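Local coordinates for resiniferatoxin-binding, phosphotriesterase-related protein (PDB 3K2G) that probably hydrolyses phosphoric esters at a two-zinc site, as a TIM-barrel member of the phosphotriesterase family, at residues Arg42-Pro47 with Tyr135-Ser140; Ile178-Asp183 with Leu206-Pro211. One frame throughout, in Å; residues are numbered along the deposited sequence.

Interaction 1: Arg42-Pro47 with Tyr135-Ser140. With DTV ((2S,3S)-1,4-dimercaptobutane-2,3-diol), chain K.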
loop_
_atom_site.group_PDB
_atom_site.type_symbol
_atom_site.label_atom_id
_atom_site.label_comp_id
_atom_site.label_asym_id
_atom_site.label_seq_id
_atom_site.Cartn_x
_atom_site.Cartn_y
_atom_site.Cartn_z
ATOM N N ARG B 42 -3.360 4.947 39.826
ATOM C CA ARG B 42 -3.817 6.278 40.220
ATOM C C ARG B 42 -2.873 7.411 39.806
ATOM O O ARG B 42 -3.307 8.546 39.618
ATOM C CB ARG B 42 -4.041 6.325 41.734
ATOM C CG ARG B 42 -5.112 5.363 42.227
ATOM C CD ARG B 42 -5.390 5.554 43.712
ATOM N NE ARG B 42 -5.822 6.918 44.023
ATOM C CZ ARG B 42 -6.918 7.494 43.532
ATOM N NH1 ARG B 42 -7.711 6.829 42.698
ATOM N NH2 ARG B 42 -7.224 8.740 43.875
ATOM N N CYS B 43 -1.588 7.107 39.662
ATOM C CA CYS B 43 -0.615 8.123 39.273
ATOM C C CYS B 43 -0.707 8.469 37.788
ATOM O O CYS B 43 0.118 9.216 37.263
ATOM C CB CYS B 43 0.799 7.653 39.621
ATOM S SG CYS B 43 1.122 5.928 39.200
ATOM N N TRP B 44 -1.717 7.924 37.115
ATOM C CA TRP B 44 -1.922 8.181 35.693
ATOM C C TRP B 44 -3.276 8.829 35.418
ATOM O O TRP B 44 -3.729 8.899 34.272
ATOM C CB TRP B 44 -1.781 6.881 34.893
ATOM C CG TRP B 44 -0.391 6.677 34.365
ATOM C CD1 TRP B 44 0.179 7.312 33.297
ATOM C CD2 TRP B 44 0.628 5.839 34.923
ATOM N NE1 TRP B 44 1.489 6.925 33.159
ATOM C CE2 TRP B 44 1.794 6.023 34.144
ATOM C CE3 TRP B 44 0.673 4.955 36.010
ATOM C CZ2 TRP B 44 2.991 5.351 34.415
ATOM C CZ3 TRP B 44 1.870 4.286 36.282
ATOM C CH2 TRP B 44 3.011 4.491 35.485
ATOM N N TRP B 45 -3.915 9.305 36.481
ATOM C CA TRP B 45 -5.203 9.970 36.359
ATOM C C TRP B 45 -5.052 11.167 35.425
ATOM O O TRP B 45 -4.079 11.916 35.513
ATOM C CB TRP B 45 -5.690 10.425 37.740
ATOM C CG TRP B 45 -6.975 11.189 37.710
ATOM C CD1 TRP B 45 -8.135 10.823 37.088
ATOM C CD2 TRP B 45 -7.236 12.452 38.335
ATOM N NE1 TRP B 45 -9.101 11.781 37.284
ATOM C CE2 TRP B 45 -8.577 12.791 38.045
ATOM C CE3 TRP B 45 -6.467 13.329 39.110
ATOM C CZ2 TRP B 45 -9.167 13.973 38.507
ATOM C CZ3 TRP B 45 -7.053 14.506 39.570
ATOM C CH2 TRP B 45 -8.392 14.817 39.263
ATOM N N ASN B 46 -6.008 11.324 34.516
ATOM C CA ASN B 46 -5.991 12.424 33.562
ATOM C C ASN B 46 -7.131 13.375 33.911
ATOM O O ASN B 46 -8.221 13.289 33.349
ATOM C CB ASN B 46 -6.158 11.885 32.136
ATOM C CG ASN B 46 -6.173 12.982 31.090
ATOM O OD1 ASN B 46 -5.330 13.876 31.099
ATOM N ND2 ASN B 46 -7.128 12.910 30.171
ATOM N N PRO B 47 -6.884 14.300 34.850
ATOM C CA PRO B 47 -7.901 15.265 35.275
ATOM C C PRO B 47 -8.537 16.002 34.105
ATOM O O PRO B 47 -7.841 16.537 33.240
ATOM C CB PRO B 47 -7.123 16.198 36.203
ATOM C CG PRO B 47 -5.743 16.167 35.621
ATOM C CD PRO B 47 -5.556 14.691 35.357
ATOM N N TYR B 135 11.258 -2.453 38.017
ATOM C CA TYR B 135 10.616 -1.149 38.086
ATOM C C TYR B 135 9.909 -0.776 36.790
ATOM O O TYR B 135 10.311 -1.189 35.702
ATOM C CB TYR B 135 11.655 -0.090 38.453
ATOM C CG TYR B 135 12.167 -0.263 39.867
ATOM C CD1 TYR B 135 11.416 0.177 40.961
ATOM C CD2 TYR B 135 13.369 -0.922 40.117
ATOM C CE1 TYR B 135 11.851 -0.036 42.269
ATOM C CE2 TYR B 135 13.811 -1.142 41.419
ATOM C CZ TYR B 135 13.047 -0.698 42.491
ATOM O OH TYR B 135 13.481 -0.931 43.777
ATOM N N TYR B 136 8.853 0.020 36.926
ATOM C CA TYR B 136 8.047 0.454 35.799
ATOM C C TYR B 136 8.471 1.840 35.315
ATOM O O TYR B 136 9.617 2.250 35.511
ATOM C CB TYR B 136 6.577 0.451 36.225
ATOM C CG TYR B 136 5.593 0.389 35.089
ATOM C CD1 TYR B 136 5.802 -0.467 34.008
ATOM C CD2 TYR B 136 4.423 1.147 35.118
ATOM C CE1 TYR B 136 4.868 -0.570 32.984
ATOM C CE2 TYR B 136 3.483 1.049 34.101
ATOM C CZ TYR B 136 3.710 0.186 33.038
ATOM O OH TYR B 136 2.772 0.051 32.041
ATOM N N LEU B 137 7.551 2.560 34.682
ATOM C CA LEU B 137 7.854 3.888 34.167
ATOM C C LEU B 137 8.301 4.847 35.269
ATOM O O LEU B 137 7.918 4.706 36.432
ATOM C CB LEU B 137 6.636 4.453 33.425
ATOM C CG LEU B 137 6.199 3.655 32.189
ATOM C CD1 LEU B 137 4.895 4.219 31.642
ATOM C CD2 LEU B 137 7.290 3.701 31.131
ATOM N N ALA B 138 9.119 5.821 34.882
ATOM C CA ALA B 138 9.658 6.822 35.798
ATOM C C ALA B 138 8.660 7.372 36.825
ATOM O O ALA B 138 8.846 7.208 38.034
ATOM C CB ALA B 138 10.261 7.971 34.994
ATOM N N SER B 139 7.604 8.020 36.343
ATOM C CA SER B 139 6.596 8.615 37.222
ATOM C C SER B 139 6.004 7.681 38.279
ATOM O O SER B 139 5.369 8.143 39.228
ATOM C CB SER B 139 5.464 9.221 36.384
ATOM O OG SER B 139 4.967 8.289 35.438
ATOM N N SER B 140 6.210 6.377 38.130
ATOM C CA SER B 140 5.669 5.426 39.098
ATOM C C SER B 140 6.751 4.902 40.036
ATOM O O SER B 140 6.448 4.250 41.039
ATOM C CB SER B 140 5.035 4.235 38.380
ATOM O OG SER B 140 6.038 3.358 37.889
HETATM S S1 DTV K . 1.329 4.044 30.022
HETATM C C1 DTV K . 1.339 2.792 31.396
HETATM C C2 DTV K . 0.080 2.826 32.264
HETATM O O2 DTV K . -1.034 2.541 31.432
HETATM C C3 DTV K . 0.165 1.776 33.385
HETATM O O3 DTV K . 0.253 0.490 32.818
HETATM C C4 DTV K . -1.056 1.802 34.304
HETATM S S4 DTV K . -0.628 1.447 36.028
#
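Cys43 and Ser140 mark the closest backbone approach, with their CA atoms 6.8 Å apart; each sits in a short 3-10 turn, and no hydrogen bond links the two loops. What joins them is the indole of Trp44, whose six-membered ring reaches across into the loop 135-140. The far rim of that ring does the touching. CH2 lies 3.5 Å from Ser140 CB and 3.6 Å from Tyr136 CD2, while the neighbouring CZ2 meets Leu137 CD1 at 3.5 Å. Trp44 and Tyr136 meet obliquely, their planes inclined at 67°, so the pair is neither a parallel stack nor a T. Ser140 OG folds back within its own loop to donate to Leu137 O (2.7 Å), lying in the carbonyl plane on a lone pair; the same oxygen takes Ser140 N, and this double grip fixes the turn that presents Ser140 CB to the indole. With CG anti to the backbone N (chi1 -159°), the Tyr136 ring extends toward the bound dithiol diol, where its OH shares a 2.7 Å hydrogen bond with DTV O3. DTV C3 comes in at the edge of the phenol, whereas DTV C2 sits 4.0 Å above the centre of one indole face. Trp44, Tyr136 and Leu137 thus form an aromatic and aliphatic wall of the ligand pocket, built from two loops of a phosphotriesterase-type TIM barrel.

Interaction 2: Ile178-Asp183 with Leu206-Pro211. With ZN (zinc ion), chain J.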
loop_
_atom_site.group_PDB
_atom_site.type_symbol
_atom_site.label_atom_id
_atom_site.label_comp_id
_atom_site.label_asym_id
_atom_site.label_seq_id
_atom_site.Cartn_x
_atom_site.Cartn_y
_atom_site.Cartn_z
ATOM N N ILE B 178 9.096 -4.080 32.508
ATOM C CA ILE B 178 10.060 -3.041 32.841
ATOM C C ILE B 178 9.657 -1.797 32.067
ATOM O O ILE B 178 9.476 -1.849 30.854
ATOM C CB ILE B 178 11.505 -3.422 32.452
ATOM C CG1 ILE B 178 11.905 -4.759 33.086
ATOM C CG2 ILE B 178 12.463 -2.327 32.921
ATOM C CD1 ILE B 178 11.880 -4.773 34.612
ATOM N N GLY B 179 9.523 -0.682 32.775
ATOM C CA GLY B 179 9.100 0.546 32.132
ATOM C C GLY B 179 10.068 1.324 31.258
ATOM O O GLY B 179 11.179 1.664 31.664
ATOM N N VAL B 180 9.631 1.591 30.033
ATOM C CA VAL B 180 10.388 2.383 29.079
ATOM C C VAL B 180 9.367 3.336 28.451
ATOM O O VAL B 180 8.447 2.902 27.759
ATOM C CB VAL B 180 11.022 1.515 27.971
ATOM C CG1 VAL B 180 11.787 2.398 26.995
ATOM C CG2 VAL B 180 11.957 0.478 28.590
ATOM N N SER B 181 9.517 4.630 28.715
ATOM C CA SER B 181 8.595 5.629 28.181
ATOM C C SER B 181 9.099 6.146 26.841
ATOM O O SER B 181 10.216 5.836 26.429
ATOM C CB SER B 181 8.478 6.802 29.149
ATOM O OG SER B 181 9.673 7.567 29.145
ATOM N N SER B 182 8.277 6.946 26.165
ATOM C CA SER B 182 8.666 7.512 24.882
ATOM C C SER B 182 9.873 8.436 25.065
ATOM O O SER B 182 10.576 8.751 24.109
ATOM C CB SER B 182 7.495 8.288 24.268
ATOM O OG SER B 182 7.032 9.302 25.144
ATOM N N ASP B 183 10.109 8.859 26.302
ATOM C CA ASP B 183 11.237 9.733 26.615
ATOM C C ASP B 183 12.489 8.913 26.917
ATOM O O ASP B 183 13.608 9.403 26.779
ATOM C CB ASP B 183 10.909 10.623 27.819
ATOM C CG ASP B 183 9.812 11.628 27.522
ATOM O OD1 ASP B 183 9.926 12.349 26.511
ATOM O OD2 ASP B 183 8.838 11.703 28.299
ATOM N N LEU B 206 12.771 -12.010 30.241
ATOM C CA LEU B 206 12.733 -10.564 30.438
ATOM C C LEU B 206 11.598 -9.971 29.606
ATOM O O LEU B 206 11.482 -10.239 28.410
ATOM C CB LEU B 206 14.068 -9.940 30.024
ATOM C CG LEU B 206 14.169 -8.411 30.043
ATOM C CD1 LEU B 206 14.029 -7.900 31.476
ATOM C CD2 LEU B 206 15.508 -7.981 29.452
HETATM N N MSE B 207 10.758 -9.167 30.247
HETATM C CA MSE B 207 9.621 -8.549 29.579
HETATM C C MSE B 207 9.744 -7.039 29.691
HETATM O O MSE B 207 9.905 -6.496 30.786
HETATM C CB MSE B 207 8.320 -9.027 30.223
HETATM C CG MSE B 207 7.046 -8.484 29.568
HETATM SE SE MSE B 207 5.482 -9.207 30.372
HETATM C CE MSE B 207 5.525 -10.971 29.568
ATOM N N VAL B 208 9.667 -6.365 28.550
ATOM C CA VAL B 208 9.806 -4.919 28.520
ATOM C C VAL B 208 8.597 -4.168 27.972
ATOM O O VAL B 208 8.114 -4.442 26.870
ATOM C CB VAL B 208 11.048 -4.512 27.688
ATOM C CG1 VAL B 208 11.248 -3.007 27.742
ATOM C CG2 VAL B 208 12.288 -5.219 28.221
ATOM N N HIS B 209 8.128 -3.203 28.756
ATOM C CA HIS B 209 7.008 -2.359 28.373
ATOM C C HIS B 209 7.513 -1.347 27.346
ATOM O O HIS B 209 8.503 -0.653 27.566
ATOM C CB HIS B 209 6.461 -1.605 29.585
ATOM C CG HIS B 209 5.641 -0.401 29.232
ATOM N ND1 HIS B 209 4.270 -0.374 29.357
ATOM C CD2 HIS B 209 5.997 0.808 28.734
ATOM C CE1 HIS B 209 3.814 0.797 28.949
ATOM N NE2 HIS B 209 4.841 1.534 28.563
ATOM N N LEU B 210 6.814 -1.260 26.221
ATOM C CA LEU B 210 7.168 -0.312 25.165
ATOM C C LEU B 210 6.079 0.724 25.040
ATOM O O LEU B 210 4.916 0.466 25.373
ATOM C CB LEU B 210 7.328 -1.016 23.829
ATOM C CG LEU B 210 8.490 -1.986 23.609
ATOM C CD1 LEU B 210 8.416 -2.630 22.216
ATOM C CD2 LEU B 210 9.783 -1.222 23.761
ATOM N N PRO B 211 6.496 1.855 24.784
ATOM C CA PRO B 211 5.551 2.861 24.298
ATOM C C PRO B 211 5.098 2.597 22.855
ATOM O O PRO B 211 5.848 2.947 21.955
ATOM C CB PRO B 211 6.378 4.150 24.269
ATOM C CG PRO B 211 7.761 3.698 24.009
ATOM C CD PRO B 211 7.865 2.324 24.608
HETATM ZN ZN ZN J . 2.765 -1.723 30.033
HETATM O O HOH W 1 0.890 -2.496 30.675
HETATM O O HOH W 2 1.011 -0.112 29.677
#
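Ile178 and Val208 form a parallel bridge, CA atoms 4.7 Å apart, where strands 175-178 and 206-208 of the TIM barrel run side by side. Helix 186-202 connects them, making this a beta-alpha-beta crossover. Ile178 serves both ways: its N donates nearly straight to Met207 O (3.1 Å, 170°), and its O accepts from His209 N at 2.8 Å, with the donor tilted from the carbonyl plane. The side chains of Ile178 and Val208 share one face of the sheet and pack against helix 186-202; Val208 also meets helix 217-226. Val208 CG1, anti to its own N, reaches Val180 CG2 at 3.7 Å, the two side chains crossing obliquely, while those of Ile178 and Leu206 cross at about a right angle where CG1 meets CD1. Beyond the bridge the chains stay close without further backbone bonds: Val180 CB rests against His209 O, and Pro211 CD against Val180 O, both at 3.3 Å. Ser181 turns away, its OG accepting from Asp183 N in an ST turn and hydrogen-bonding to Glu188 OE1 of the helix. His209, with CG anti to the backbone N (chi1 161°), carries its imidazole to the zinc ion, which two waters, Glu177 and His238 also bind. The ring is used from two sides: ND1 binds zinc at 2.1 Å, while CD2 sets its edge 3.4 Å from Val180 O.

Interactions 1 and 2 have centres about 13 Å apart and meet beside the zinc site. Their backbones are probably joined by a hydrogen bond from Gly179 N to Tyr135 O (3.1 Å), and Leu137 CD2 packs 3.3 Å from Val180 N. A second tie, at the metal itself, runs through Tyr136 and His209, whose rings meet edge-to-face; Tyr136 OH lies 3.1 Å from His209 ND1, both atoms facing the zinc ion, and 2.7 Å from the zinc itself. Both residues belong to that zinc site, with Glu177 and His238. Interaction 2 therefore supplies a metal ligand at the barrel's strand ends, while loops 42-47 and 135-140 hold the dithiol diol beside the metal.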